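Local coordinates for 2S Albumin protein (Dolichos, PDB 6IX1) that is a hemopexin-type seed albumin whose biological role is not firmly established, with ligand binding or nitrogen storage as plausible functions, at residues L109-T112 / V113-G117; Y131-G135 / N136-R140; I152-I155 / T156-F159; G164-F167 / E168-I171. All blocks are in the same frame, centred on the assembly; numbering follows the deposited sequence.

Contact 1 of 4, residues L109-T112 / V113-G117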
ATOM      1  N   LEU A 109      13.490  11.383  -5.587  1.00  8.73           N
ATOM      2  CA  LEU A 109      12.492  10.921  -6.581  1.00  7.67           C
ATOM      3  C   LEU A 109      12.194  12.010  -7.622  1.00  7.03           C
ATOM      4  O   LEU A 109      11.497  11.711  -8.580  1.00  7.18           O
ATOM      5  CB  LEU A 109      11.189  10.443  -5.869  1.00  8.05           C
ATOM      6  CG  LEU A 109      11.342   9.288  -4.880  1.00  7.75           C
ATOM      7  CD1 LEU A 109       9.953   8.858  -4.362  1.00  8.26           C
ATOM      8  CD2 LEU A 109      12.072   8.152  -5.468  1.00  8.72           C
ATOM      9  N   LYS A 110      12.652  13.231  -7.391  1.00  7.33           N
ATOM     10  CA  LYS A 110      12.429  14.261  -8.416  1.00  7.82           C
ATOM     11  C   LYS A 110      13.033  13.789  -9.735  1.00  7.31           C
ATOM     12  O   LYS A 110      14.127  13.150  -9.741  1.00  8.00           O
ATOM     13  CB  LYS A 110      13.088  15.580  -8.012  1.00  9.50           C
ATOM     14  CG  LYS A 110      12.707  16.774  -8.874  1.00  9.47           C
ATOM     15  CD  LYS A 110      13.592  17.999  -8.617  1.00 14.49           C
ATOM     16  CE  LYS A 110      13.102  19.129  -9.510  1.00 15.98           C
ATOM     17  NZ  LYS A 110      13.992  20.307  -9.509  1.00 20.23           N
ATOM     18  N   ASN A 111      12.328  14.026 -10.825  1.00  7.24           N
ATOM     19  CA  ASN A 111      12.760  13.648 -12.172  1.00  8.29           C
ATOM     20  C   ASN A 111      12.690  12.171 -12.460  1.00  6.74           C
ATOM     21  O   ASN A 111      13.039  11.835 -13.597  1.00  8.15           O
ATOM     22  CB  ASN A 111      14.119  14.235 -12.512  1.00  8.83           C
ATOM     23  CG  ASN A 111      14.161  15.741 -12.343  1.00  8.75           C
ATOM     24  OD1 ASN A 111      13.229  16.442 -12.731  1.00 12.28           O
ATOM     25  ND2 ASN A 111      15.191  16.218 -11.672  1.00 10.95           N
ATOM     26  N   THR A 112      12.281  11.376 -11.496  1.00  8.01           N
ATOM     27  CA  THR A 112      12.132   9.929 -11.686  1.00  7.25           C
ATOM     28  C   THR A 112      10.716   9.547 -12.115  1.00  6.95           C
ATOM     29  O   THR A 112       9.799  10.354 -12.043  1.00  7.95           O
ATOM     30  CB  THR A 112      12.554   9.088 -10.485  1.00  6.85           C
ATOM     31  OG1 THR A 112      11.489   9.117  -9.527  1.00  7.63           O
ATOM     32  CG2 THR A 112      13.888   9.480  -9.955  1.00  7.42           C
ATOM     33  N   VAL A 113      10.516   8.266 -12.433  1.00  8.64           N
ATOM     34  CA  VAL A 113       9.152   7.765 -12.774  1.00  8.20           C
ATOM     35  C   VAL A 113       8.142   7.951 -11.615  1.00  7.76           C
ATOM     36  O   VAL A 113       6.903   7.951 -11.892  1.00 10.17           O
ATOM     37  CB  VAL A 113       9.181   6.297 -13.180  1.00 10.06           C
ATOM     38  CG1 VAL A 113       9.947   6.127 -14.492  1.00 13.00           C
ATOM     39  CG2 VAL A 113       9.650   5.393 -12.046  1.00 10.09           C
ATOM     40  N   PHE A 114       8.585   8.185 -10.420  1.00  6.47           N
ATOM     41  CA  PHE A 114       7.704   8.285  -9.255  1.00  6.83           C
ATOM     42  C   PHE A 114       7.214   9.707  -9.041  1.00  8.07           C
ATOM     43  O   PHE A 114       6.278   9.899  -8.245  1.00  8.73           O
ATOM     44  CB  PHE A 114       8.433   7.817  -8.000  1.00  8.68           C
ATOM     45  CG  PHE A 114       8.751   6.343  -7.999  1.00  7.84           C
ATOM     46  CD1 PHE A 114       7.805   5.360  -8.066  1.00  8.00           C
ATOM     47  CD2 PHE A 114      10.070   5.941  -8.108  1.00  7.67           C
ATOM     48  CE1 PHE A 114       8.148   4.027  -8.149  1.00  9.04           C
ATOM     49  CE2 PHE A 114      10.420   4.618  -8.163  1.00  8.07           C
ATOM     50  CZ  PHE A 114       9.470   3.681  -8.178  1.00  8.35           C
ATOM     51  N   GLU A 115       7.812  10.705  -9.670  1.00  8.49           N
ATOM     52  CA  GLU A 115       7.498  12.096  -9.243  1.00  8.63           C
ATOM     53  C   GLU A 115       6.022  12.481  -9.497  1.00  9.55           C
ATOM     54  O   GLU A 115       5.508  13.274  -8.760  1.00 12.20           O
ATOM     55  CB  GLU A 115       8.420  13.087  -9.908  1.00 11.94           C
ATOM     56  CG  GLU A 115       8.234  13.379 -11.347  1.00 10.96           C
ATOM     57  CD  GLU A 115       9.099  14.550 -11.851  1.00 13.22           C
ATOM     58  OE1 GLU A 115       9.801  15.245 -10.985  1.00 11.89           O
ATOM     59  OE2 GLU A 115       9.091  14.732 -13.065  1.00 21.20           O
ATOM     60  N   ASP A 116       5.372  11.937 -10.509  1.00  8.30           N
ATOM     61  CA  ASP A 116       3.982  12.340 -10.818  1.00 10.10           C
ATOM     62  C   ASP A 116       2.955  11.432 -10.145  1.00  9.82           C
ATOM     63  O   ASP A 116       1.767  11.677 -10.290  1.00 11.37           O
ATOM     64  CB  ASP A 116       3.726  12.332 -12.336  1.00 13.20           C
ATOM     65  CG  ASP A 116       4.584  13.289 -13.128  1.00 18.39           C
ATOM     66  OD1 ASP A 116       4.737  14.367 -12.629  1.00 23.51           O
ATOM     67  OD2 ASP A 116       5.018  12.916 -14.235  1.00 37.92           O
ATOM     68  N   GLY A 117       3.414  10.401  -9.452  1.00  8.84           N
ATOM     69  CA  GLY A 117       2.515   9.440  -8.799  1.00  8.86           C
ATOM     70  C   GLY A 117       3.228   8.159  -8.567  1.00  7.10           C
ATOM     71  O   GLY A 117       4.090   7.775  -9.314  1.00  9.43           O
TER
HETATM   72  O   HOH W   1      10.929  16.230 -13.959  1.00 17.85           O
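Thr112 and Glu115 tie together a chain of tight turns in the loop between helix 102-105 and strand 120-123, which carries the chain from one antiparallel sheet to the next in this hemopexin-type beta-propeller. The backbone makes a type II turn from Leu109 to Thr112 and then two overlapping type I turns, Thr112 to Glu115 and Phe114 to Gly117. The turn from Thr112 to Glu115 is closed by Glu115 N donating to Thr112 O at 3.1 Å, with the N-H pointing almost straight at the oxygen (174°).

Among side-chain bonds to the backbone, Thr112 OG1 works in both directions: it donates to Leu109 O at 2.8 Å and accepts from Phe114 N at 3.2 Å, so one hydroxyl joins the first turn to the second. Leu109 O also takes Thr112 N from the same face of its plane. Glu115 places CG between its own N and carbonyl carbon (chi1 73°) and then runs extended back over the first turn. There OE1 accepts from Asn111 N at 2.8 Å (166°), the donor standing well above the carboxylate plane.

The apolar contact adjoins the threonine hydroxyl, which also rests against the Phe114 side chain, obliquely to its ring. Leu109 CD2 approaches Phe114 CD2 obliquely at 4.0 Å, and Val113 CG2 sits over the centre of one face of the Phe114 ring. Both Leu109 and Phe114 also rest on Leu132 of strand 129-134.

At the outer end, one water donates both to Asn111 OD1, at 2.6 Å, and to Glu115 OE2, at 2.5 Å.

Contact 2 of 4, residues Y131-G135 / N136-R140. With SO4 (sulfate ion), chain E.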
ATOM      1  N   TYR A 131       9.163  -0.688  -0.699  1.00  7.95           N
ATOM      2  CA  TYR A 131       9.047  -0.943  -2.143  1.00  8.07           C
ATOM      3  C   TYR A 131       8.083   0.050  -2.729  1.00  7.47           C
ATOM      4  O   TYR A 131       7.005   0.252  -2.199  1.00  8.26           O
ATOM      5  CB  TYR A 131       8.574  -2.342  -2.446  1.00  7.85           C
ATOM      6  CG  TYR A 131       9.587  -3.380  -2.045  1.00  8.80           C
ATOM      7  CD1 TYR A 131      10.566  -3.811  -2.902  1.00  8.62           C
ATOM      8  CD2 TYR A 131       9.529  -4.044  -0.836  1.00 11.34           C
ATOM      9  CE1 TYR A 131      11.540  -4.711  -2.573  1.00  9.44           C
ATOM     10  CE2 TYR A 131      10.495  -4.980  -0.515  1.00 11.61           C
ATOM     11  CZ  TYR A 131      11.496  -5.343  -1.368  1.00 11.43           C
ATOM     12  OH  TYR A 131      12.333  -6.344  -1.043  1.00 15.34           O
ATOM     13  N   LEU A 132       8.448   0.683  -3.837  1.00  7.29           N
ATOM     14  CA  LEU A 132       7.663   1.625  -4.634  1.00  7.85           C
ATOM     15  C   LEU A 132       7.458   1.057  -6.057  1.00  7.05           C
ATOM     16  O   LEU A 132       8.454   0.659  -6.662  1.00  9.41           O
ATOM     17  CB  LEU A 132       8.342   3.005  -4.709  1.00  8.29           C
ATOM     18  CG  LEU A 132       8.725   3.658  -3.383  1.00  8.28           C
ATOM     19  CD1 LEU A 132       9.361   4.961  -3.697  1.00  8.63           C
ATOM     20  CD2 LEU A 132       7.557   3.931  -2.445  1.00  8.47           C
ATOM     21  N   PHE A 133       6.218   1.104  -6.546  1.00  6.79           N
ATOM     22  CA  PHE A 133       5.889   0.524  -7.843  1.00  8.29           C
ATOM     23  C   PHE A 133       5.247   1.596  -8.702  1.00  8.37           C
ATOM     24  O   PHE A 133       4.396   2.349  -8.206  1.00  8.60           O
ATOM     25  CB  PHE A 133       4.888  -0.621  -7.701  1.00  7.18           C
ATOM     26  CG  PHE A 133       5.466  -1.754  -6.908  1.00  7.04           C
ATOM     27  CD1 PHE A 133       6.246  -2.698  -7.554  1.00  8.93           C
ATOM     28  CD2 PHE A 133       5.292  -1.887  -5.510  1.00  8.70           C
ATOM     29  CE1 PHE A 133       6.867  -3.733  -6.856  1.00  7.63           C
ATOM     30  CE2 PHE A 133       5.890  -2.930  -4.835  1.00  7.80           C
ATOM     31  CZ  PHE A 133       6.623  -3.875  -5.500  1.00  7.88           C
ATOM     32  N   LYS A 134       5.658   1.661  -9.977  1.00  8.63           N
ATOM     33  CA  LYS A 134       5.050   2.596 -10.941  1.00  8.83           C
ATOM     34  C   LYS A 134       5.102   1.944 -12.308  1.00  8.02           C
ATOM     35  O   LYS A 134       6.231   1.633 -12.805  1.00  7.62           O
ATOM     36  CB  LYS A 134       5.786   3.947 -11.033  1.00  8.69           C
ATOM     37  CG  LYS A 134       5.217   4.934 -12.018  1.00 10.83           C
ATOM     38  CD  LYS A 134       3.777   5.322 -11.786  1.00 11.59           C
ATOM     39  CE  LYS A 134       3.380   6.494 -12.630  1.00 12.83           C
ATOM     40  NZ  LYS A 134       4.084   7.664 -12.140  1.00 12.89           N
ATOM     41  N   GLY A 135       3.953   1.706 -12.946  1.00  8.57           N
ATOM     42  CA  GLY A 135       3.974   0.862 -14.152  1.00  8.18           C
ATOM     43  C   GLY A 135       4.674  -0.434 -13.896  1.00  7.79           C
ATOM     44  O   GLY A 135       4.498  -1.039 -12.846  1.00  7.99           O
ATOM     45  N   ASN A 136       5.495  -0.881 -14.825  1.00  7.38           N
ATOM     46  CA  ASN A 136       6.234  -2.148 -14.683  1.00  7.63           C
ATOM     47  C   ASN A 136       7.587  -1.962 -14.024  1.00  6.45           C
ATOM     48  O   ASN A 136       8.410  -2.882 -14.044  1.00  7.90           O
ATOM     49  CB  ASN A 136       6.362  -2.839 -16.006  1.00  7.12           C
ATOM     50  CG  ASN A 136       7.409  -2.279 -16.951  1.00  9.16           C
ATOM     51  OD1 ASN A 136       7.767  -1.124 -16.806  1.00  8.94           O
ATOM     52  ND2 ASN A 136       7.816  -3.133 -17.897  1.00 16.04           N
ATOM     53  N   LYS A 137       7.755  -0.851 -13.344  1.00  7.53           N
ATOM     54  CA  LYS A 137       9.000  -0.471 -12.716  1.00  7.26           C
ATOM     55  C   LYS A 137       8.840  -0.448 -11.168  1.00  7.07           C
ATOM     56  O   LYS A 137       7.743  -0.269 -10.640  1.00  8.03           O
ATOM     57  CB  LYS A 137       9.476   0.886 -13.186  1.00  7.63           C
ATOM     58  CG  LYS A 137       9.732   1.053 -14.676  1.00  9.20           C
ATOM     59  CD  LYS A 137      10.924   0.341 -15.190  1.00  9.65           C
ATOM     60  CE  LYS A 137      11.121   0.495 -16.695  1.00  9.92           C
ATOM     61  NZ  LYS A 137      10.420  -0.577 -17.472  1.00 10.80           N
ATOM     62  N   TYR A 138       9.964  -0.627 -10.472  1.00  5.90           N
ATOM     63  CA  TYR A 138       9.955  -0.532  -9.037  1.00  6.43           C
ATOM     64  C   TYR A 138      11.300  -0.071  -8.499  1.00  6.40           C
ATOM     65  O   TYR A 138      12.370  -0.341  -9.128  1.00  7.17           O
ATOM     66  CB  TYR A 138       9.554  -1.865  -8.401  1.00  7.09           C
ATOM     67  CG  TYR A 138      10.674  -2.763  -7.991  1.00  6.78           C
ATOM     68  CD1 TYR A 138      11.385  -3.468  -8.947  1.00  8.61           C
ATOM     69  CD2 TYR A 138      11.119  -2.806  -6.697  1.00  7.97           C
ATOM     70  CE1 TYR A 138      12.439  -4.294  -8.592  1.00  8.45           C
ATOM     71  CE2 TYR A 138      12.135  -3.625  -6.313  1.00  8.31           C
ATOM     72  CZ  TYR A 138      12.809  -4.349  -7.270  1.00  8.52           C
ATOM     73  OH  TYR A 138      13.826  -5.200  -6.990  1.00  9.62           O
ATOM     74  N   GLY A 139      11.286   0.539  -7.351  1.00  7.64           N
ATOM     75  CA  GLY A 139      12.466   0.800  -6.565  1.00  8.96           C
ATOM     76  C   GLY A 139      12.227   0.700  -5.124  1.00  8.54           C
ATOM     77  O   GLY A 139      11.150   0.171  -4.690  1.00  9.19           O
ATOM     78  N   ARG A 140      13.194   1.062  -4.328  1.00 10.86           N
ATOM     79  CA  ARG A 140      13.096   1.033  -2.878  1.00 11.10           C
ATOM     80  C   ARG A 140      13.586   2.329  -2.286  1.00 10.99           C
ATOM     81  O   ARG A 140      14.667   2.794  -2.697  1.00 11.85           O
ATOM     82  CB  ARG A 140      13.956  -0.070  -2.290  1.00 13.95           C
ATOM     83  CG  ARG A 140      13.946  -1.451  -2.897  1.00 17.31           C
ATOM     84  CD  ARG A 140      15.352  -1.940  -2.839  1.00 26.03           C
ATOM     85  NE  ARG A 140      15.653  -2.841  -3.898  1.00 18.69           N
ATOM     86  CZ  ARG A 140      16.390  -2.605  -4.966  1.00 16.30           C
ATOM     87  NH1 ARG A 140      16.648  -3.641  -5.715  1.00 15.90           N
ATOM     88  NH2 ARG A 140      17.028  -1.476  -5.187  1.00 17.68           N
TER
HETATM   89  S   SO4 E 302      14.744  -6.428  -3.565  1.00 15.74           S
HETATM   90  O1  SO4 E 302      14.966  -5.782  -2.212  1.00 20.90           O
HETATM   91  O2  SO4 E 302      13.624  -7.265  -3.127  1.00 14.03           O
HETATM   92  O3  SO4 E 302      15.924  -7.100  -3.754  1.00 18.25           O
HETATM   93  O4  SO4 E 302      14.479  -5.365  -4.454  1.00 12.23           O
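A beta hairpin pairs strand 129-134 with strand 137-142, and its type II' turn runs from Lys134 to Lys137 with Gly135 at a positive phi. Leu132 with Gly139 and Lys134 with Lys137 are the hydrogen-bonded pairs; Leu132 N reaches Gly139 O at 2.9 Å and nearly straight (177°). Tyr131 opposite Arg140 and Phe133 opposite Tyr138 form the non-hydrogen-bonded pairs, and all four of these side chains stand on one face of the sheet.

On that face Phe133 and Tyr138 lie side by side and point the same way. Their ring planes are 24° apart, yet the rings are slid so far that they barely overlap; the closest touch is Phe133 CD1 on Tyr138 CB at 3.5 Å. Tyr138 CE2 meets the edge of the Tyr131 ring, 3.8 Å from Tyr131 CD1. This hairpin supplies the two middle strands of one blade of the hemopexin-type propeller, and strand 151-154 pairs with its second strand.

The three polar ends on the same face converge on a sulfate ion, probably from the crystallisation liquor. Its O4 is gripped by three donors: Tyr138 OH at 2.6 Å, Arg140 NE at 2.8 Å and Arg140 NH1 at 3.0 Å. O4 lies near the planes of both the Tyr138 ring and the guanidinium, so both groups meet it edge-on. Arg140 NH2 turns instead to Val149 O, which, with the sulfate bonds, would restrict the rotation of the guanidinium. From the other strand, Tyr131 OH lies 2.6 Å from sulfate O2, and Gly199 N also donates to the ion.

Contact 3 of 4, residues I152-I155 / T156-F159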
ATOM      1  N   ILE A 152      15.997   2.025 -10.224  1.00  7.02           N
ATOM      2  CA  ILE A 152      14.601   1.735 -10.516  1.00  7.12           C
ATOM      3  C   ILE A 152      14.614   0.762 -11.695  1.00  7.27           C
ATOM      4  O   ILE A 152      15.220   1.057 -12.776  1.00  8.21           O
ATOM      5  CB  ILE A 152      13.830   3.004 -10.829  1.00  7.85           C
ATOM      6  CG1 ILE A 152      13.924   4.003  -9.685  1.00  8.89           C
ATOM      7  CG2 ILE A 152      12.417   2.631 -11.212  1.00  8.47           C
ATOM      8  CD1 ILE A 152      13.385   5.395 -10.046  1.00  9.97           C
ATOM      9  N   ARG A 153      14.127  -0.443 -11.532  1.00  6.99           N
ATOM     10  CA  ARG A 153      14.242  -1.602 -12.418  1.00  6.42           C
ATOM     11  C   ARG A 153      12.869  -2.160 -12.787  1.00  5.81           C
ATOM     12  O   ARG A 153      11.860  -1.672 -12.280  1.00  7.32           O
ATOM     13  CB  ARG A 153      15.064  -2.738 -11.778  1.00  8.29           C
ATOM     14  CG  ARG A 153      16.400  -2.157 -11.354  1.00  9.08           C
ATOM     15  CD  ARG A 153      17.243  -3.302 -10.788  1.00 10.11           C
ATOM     16  NE  ARG A 153      16.622  -3.957  -9.608  1.00 11.96           N
ATOM     17  CZ  ARG A 153      16.964  -5.126  -9.154  1.00 12.29           C
ATOM     18  NH1 ARG A 153      17.910  -5.842  -9.769  1.00 13.00           N
ATOM     19  NH2 ARG A 153      16.333  -5.606  -8.113  1.00 14.01           N
ATOM     20  N   ASN A 154      12.854  -3.197 -13.609  1.00  6.60           N
ATOM     21  CA  ASN A 154      11.558  -3.822 -13.848  1.00  7.60           C
ATOM     22  C   ASN A 154      11.192  -4.573 -12.557  1.00  7.42           C
ATOM     23  O   ASN A 154      12.046  -5.157 -11.901  1.00  6.91           O
ATOM     24  CB  ASN A 154      11.618  -4.734 -15.064  1.00  7.71           C
ATOM     25  CG  ASN A 154      11.659  -3.998 -16.372  1.00  9.65           C
ATOM     26  OD1 ASN A 154      11.707  -2.799 -16.450  1.00 10.00           O
ATOM     27  ND2 ASN A 154      11.621  -4.731 -17.439  1.00 12.97           N
ATOM     28  N   ILE A 155       9.879  -4.655 -12.361  1.00  6.64           N
ATOM     29  CA  ILE A 155       9.360  -5.502 -11.247  1.00  7.56           C
ATOM     30  C   ILE A 155       9.980  -6.889 -11.277  1.00  7.43           C
ATOM     31  O   ILE A 155      10.398  -7.435 -10.220  1.00  7.03           O
ATOM     32  CB  ILE A 155       7.843  -5.569 -11.338  1.00  7.81           C
ATOM     33  CG1 ILE A 155       7.244  -4.207 -10.994  1.00  7.45           C
ATOM     34  CG2 ILE A 155       7.294  -6.705 -10.468  1.00  9.29           C
ATOM     35  CD1 ILE A 155       5.754  -4.035 -11.175  1.00  8.50           C
ATOM     36  N   THR A 156      10.106  -7.498 -12.463  1.00  7.87           N
ATOM     37  CA  THR A 156      10.579  -8.868 -12.518  1.00  7.66           C
ATOM     38  C   THR A 156      12.095  -8.976 -12.378  1.00  6.98           C
ATOM     39  O   THR A 156      12.596 -10.088 -12.346  1.00  8.55           O
ATOM     40  CB  THR A 156      10.071  -9.563 -13.762  1.00  9.83           C
ATOM     41  OG1 THR A 156      10.463  -8.814 -14.905  1.00 10.64           O
ATOM     42  CG2 THR A 156       8.588  -9.792 -13.722  1.00 12.61           C
ATOM     43  N   ASP A 157      12.813  -7.844 -12.421  1.00  7.06           N
ATOM     44  CA  ASP A 157      14.248  -7.938 -12.014  1.00  6.67           C
ATOM     45  C   ASP A 157      14.384  -8.238 -10.530  1.00  8.69           C
ATOM     46  O   ASP A 157      15.304  -8.918 -10.129  1.00  8.98           O
ATOM     47  CB  ASP A 157      14.991  -6.636 -12.289  1.00  7.34           C
ATOM     48  CG  ASP A 157      15.078  -6.327 -13.808  1.00  7.22           C
ATOM     49  OD1 ASP A 157      15.287  -7.297 -14.531  1.00  9.77           O
ATOM     50  OD2 ASP A 157      14.997  -5.144 -14.155  1.00  8.36           O
ATOM     51  N   GLY A 158      13.509  -7.731  -9.672  1.00  7.16           N
ATOM     52  CA  GLY A 158      13.482  -8.056  -8.253  1.00  7.70           C
ATOM     53  C   GLY A 158      12.677  -9.286  -7.941  1.00  7.76           C
ATOM     54  O   GLY A 158      12.976  -9.991  -6.980  1.00  8.39           O
ATOM     55  N   PHE A 159      11.588  -9.441  -8.701  1.00  7.12           N
ATOM     56  CA  PHE A 159      10.543 -10.467  -8.410  1.00  6.53           C
ATOM     57  C   PHE A 159      10.280 -11.315  -9.642  1.00  7.35           C
ATOM     58  O   PHE A 159       9.176 -11.289 -10.155  1.00  7.56           O
ATOM     59  CB  PHE A 159       9.288  -9.761  -7.869  1.00  6.64           C
ATOM     60  CG  PHE A 159       9.486  -8.920  -6.674  1.00  7.51           C
ATOM     61  CD1 PHE A 159       9.348  -9.476  -5.417  1.00  9.12           C
ATOM     62  CD2 PHE A 159       9.754  -7.568  -6.802  1.00  9.60           C
ATOM     63  CE1 PHE A 159       9.554  -8.705  -4.296  1.00 10.22           C
ATOM     64  CE2 PHE A 159       9.953  -6.807  -5.662  1.00 10.89           C
ATOM     65  CZ  PHE A 159       9.813  -7.371  -4.425  1.00 10.19           C
TER
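Asn154 ends strand 151-154, and the backbone turns there into the short, weakly bonded helix 155-158: Asp157 N donates to Asn154 O at 2.8 Å, while Ile155 O takes Phe159 N, also at 2.8 Å, in its carbonyl plane. Ile155 O also lies in the plane of the Phe159 ring, at its edge, 3.5 Å from Phe159 CD2.

Asp157 folds back on the strand end. Its CG is anti to its carbonyl carbon (chi1 -65°), which carries OD2 to Asn154 N at 2.9 Å; the bond is bent (144°), its donor meeting OD2 from above the carboxylate plane. With the return bond to Asn154 O, the two residues hold each other twice. The Asn154 amide and the Asp157 carboxylate are nearly parallel in orientation, 11° apart. Arg153 bends at chi3 and lays one guanidinium face over Asp157 CB, which stands offset toward the rim.

The opposite charges of Arg153 and Asp157 do not meet: NE stays 5.0 Å from OD2, and Arg153 NH2 bonds Tyr138 OH instead. Any electrostatic attraction is therefore probably diffuse, and the directional hold of the Asp157 carboxylate across this contact falls on the backbone N-H of Asn154.

Contact 4 of 4, residues G164-F167 / E168-I171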
ATOM      1  N   GLY A 164       5.048 -13.928 -15.934  1.00  9.27           N
ATOM      2  CA  GLY A 164       3.927 -14.669 -16.456  1.00 10.51           C
ATOM      3  C   GLY A 164       2.636 -14.401 -15.744  1.00 11.94           C
ATOM      4  O   GLY A 164       1.654 -15.147 -15.906  1.00 14.62           O
ATOM      5  N   THR A 165       2.625 -13.484 -14.779  1.00  9.66           N
ATOM      6  CA  THR A 165       1.438 -13.043 -14.047  1.00 10.43           C
ATOM      7  C   THR A 165       1.181 -11.594 -14.413  1.00 10.85           C
ATOM      8  O   THR A 165       2.142 -10.892 -14.778  1.00  9.85           O
ATOM      9  CB  THR A 165       1.524 -13.195 -12.530  1.00 12.03           C
ATOM     10  OG1 THR A 165       2.292 -12.121 -11.963  1.00 10.37           O
ATOM     11  CG2 THR A 165       2.028 -14.571 -12.120  1.00 14.83           C
ATOM     12  N   ILE A 166      -0.016 -11.089 -14.111  1.00 11.52           N
ATOM     13  CA  ILE A 166      -0.296  -9.669 -14.475  1.00 13.06           C
ATOM     14  C   ILE A 166       0.516  -8.732 -13.593  1.00 11.11           C
ATOM     15  O   ILE A 166       0.785  -7.545 -14.025  1.00 12.51           O
ATOM     16  CB  ILE A 166      -1.769  -9.341 -14.402  1.00 13.86           C
ATOM     17  CG1 ILE A 166      -2.085  -8.002 -15.061  1.00 19.01           C
ATOM     18  CG2 ILE A 166      -2.251  -9.486 -12.989  1.00 13.71           C
ATOM     19  CD1 ILE A 166      -1.723  -7.880 -16.574  1.00 20.85           C
ATOM     20  N   PHE A 167       1.017  -9.217 -12.463  1.00  9.52           N
ATOM     21  CA  PHE A 167       1.760  -8.312 -11.586  1.00  8.43           C
ATOM     22  C   PHE A 167       3.048  -7.857 -12.277  1.00  8.63           C
ATOM     23  O   PHE A 167       3.670  -6.912 -11.782  1.00  9.95           O
ATOM     24  CB  PHE A 167       2.005  -8.955 -10.246  1.00  7.93           C
ATOM     25  CG  PHE A 167       0.725  -9.343  -9.564  1.00  8.69           C
ATOM     26  CD1 PHE A 167       0.026  -8.387  -8.847  1.00 11.00           C
ATOM     27  CD2 PHE A 167       0.202 -10.612  -9.641  1.00 10.45           C
ATOM     28  CE1 PHE A 167      -1.178  -8.713  -8.249  1.00 10.03           C
ATOM     29  CE2 PHE A 167      -1.017 -10.913  -9.033  1.00 12.71           C
ATOM     30  CZ  PHE A 167      -1.715  -9.934  -8.428  1.00 12.59           C
ATOM     31  N   GLU A 168       3.544  -8.614 -13.244  1.00  8.35           N
ATOM     32  CA  GLU A 168       4.776  -8.232 -13.947  1.00  9.48           C
ATOM     33  C   GLU A 168       4.657  -6.819 -14.575  1.00  9.76           C
ATOM     34  O   GLU A 168       5.713  -6.170 -14.684  1.00 11.16           O
ATOM     35  CB  GLU A 168       5.170  -9.319 -14.964  1.00  9.20           C
ATOM     36  CG  GLU A 168       4.350  -9.294 -16.163  1.00 10.74           C
ATOM     37  CD  GLU A 168       4.482 -10.440 -17.133  1.00 12.38           C
ATOM     38  OE1 GLU A 168       5.372 -11.319 -16.914  1.00 13.42           O
ATOM     39  OE2 GLU A 168       3.554 -10.507 -18.030  1.00 16.48           O
ATOM     40  N   SER A 169       3.446  -6.389 -14.916  1.00  9.98           N
ATOM     41  CA  SER A 169       3.200  -5.116 -15.625  1.00  9.99           C
ATOM     42  C   SER A 169       2.775  -3.986 -14.692  1.00  8.98           C
ATOM     43  O   SER A 169       2.620  -2.881 -15.147  1.00 10.33           O
ATOM     44  CB  SER A 169       2.133  -5.370 -16.664  1.00 11.97           C
ATOM     45  OG  SER A 169       0.825  -5.551 -16.073  1.00 19.14           O
ATOM     46  N   GLY A 170       2.639  -4.282 -13.389  1.00  8.91           N
ATOM     47  CA  GLY A 170       2.227  -3.258 -12.405  1.00  8.73           C
ATOM     48  C   GLY A 170       1.310  -3.810 -11.346  1.00  7.58           C
ATOM     49  O   GLY A 170       0.767  -4.910 -11.484  1.00  9.64           O
ATOM     50  N   ILE A 171       1.296  -3.051 -10.267  1.00  8.89           N
ATOM     51  CA  ILE A 171       0.568  -3.381  -9.008  1.00  9.53           C
ATOM     52  C   ILE A 171      -0.307  -2.167  -8.682  1.00  8.01           C
ATOM     53  O   ILE A 171       0.173  -1.052  -8.733  1.00 11.55           O
ATOM     54  CB  ILE A 171       1.588  -3.731  -7.897  1.00  9.90           C
ATOM     55  CG1 ILE A 171       2.474  -4.902  -8.351  1.00 11.58           C
ATOM     56  CG2 ILE A 171       0.900  -3.992  -6.590  1.00 10.81           C
ATOM     57  CD1 ILE A 171       3.600  -5.265  -7.447  1.00 13.27           C
TER
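Glu168 turns back along the chain toward Gly164, whereas Phe167 points away into the interior, so the two side chains leave the turn in different directions. Glu168 CG lies between its own N and carbonyl carbon (chi1 76°), and the extended chain beyond it brings OE1 to Gly164 N at 2.8 Å. The bond is fairly straight (163°), but the donor approaches from above the carboxylate plane. On its way the chain passes close over Thr165 O, which is 3.1 Å from Glu168 CG and also accepts Glu168 N.

Phe167 is framed by its neighbours. Ile166 CG2 lies over one face, toward the rim; Thr165 OG1 is in plane at the edge, and Ile171 CG1 reaches another part of the edge, 4.3 Å from Phe167 CD1. Beyond the two segments, the ring packs on Leu185 and Val192 of the following hairpin.

Ser169 stands beside Ile166, with OG packed 3.5 Å from Ile166 CD1; the hydroxyl is hydrogen-bonded to Lys187 NZ, which also donates to Gly170 O. Beneath these side chains the backbone climbs in steps of three residues: Ser169 N donates to Ile166 O at 3.0 Å and Gly170 N to Phe167 O at 3.2 Å.

Thr165 OG1 accepts from Phe167 N at 3.2 Å, two residues on, and is bonded to Leu162 O behind it. The pattern is an ST turn leading into a short 3-10 segment, here part of the link between consecutive blades of the hemopexin-type propeller.

How the contacts relate
Contacts 1 and 4 are corresponding inter-blade loops, their centres 21 Å apart, with contacts 2 and 3 in the intervening blade. Each loop grips a lysine of the hairpin that follows it: Lys134 NZ of contact 2 is 2.8 Å from Val113 O, and Lys187 serves contact 4 similarly. Contacts 2 and 3 have centres 8 Å apart and share one sheet, joined by Lys137 NZ to Asn154 OD1 at 2.8 Å. The sulfate is bound by contact 2, and the Phe159 side chain of contact 3 comes within about 4 Å of it. Ile152 of contact 3 packs on Phe114 of contact 1, while Ile155 CD1 lies 3.6 Å from Phe167 O of contact 4.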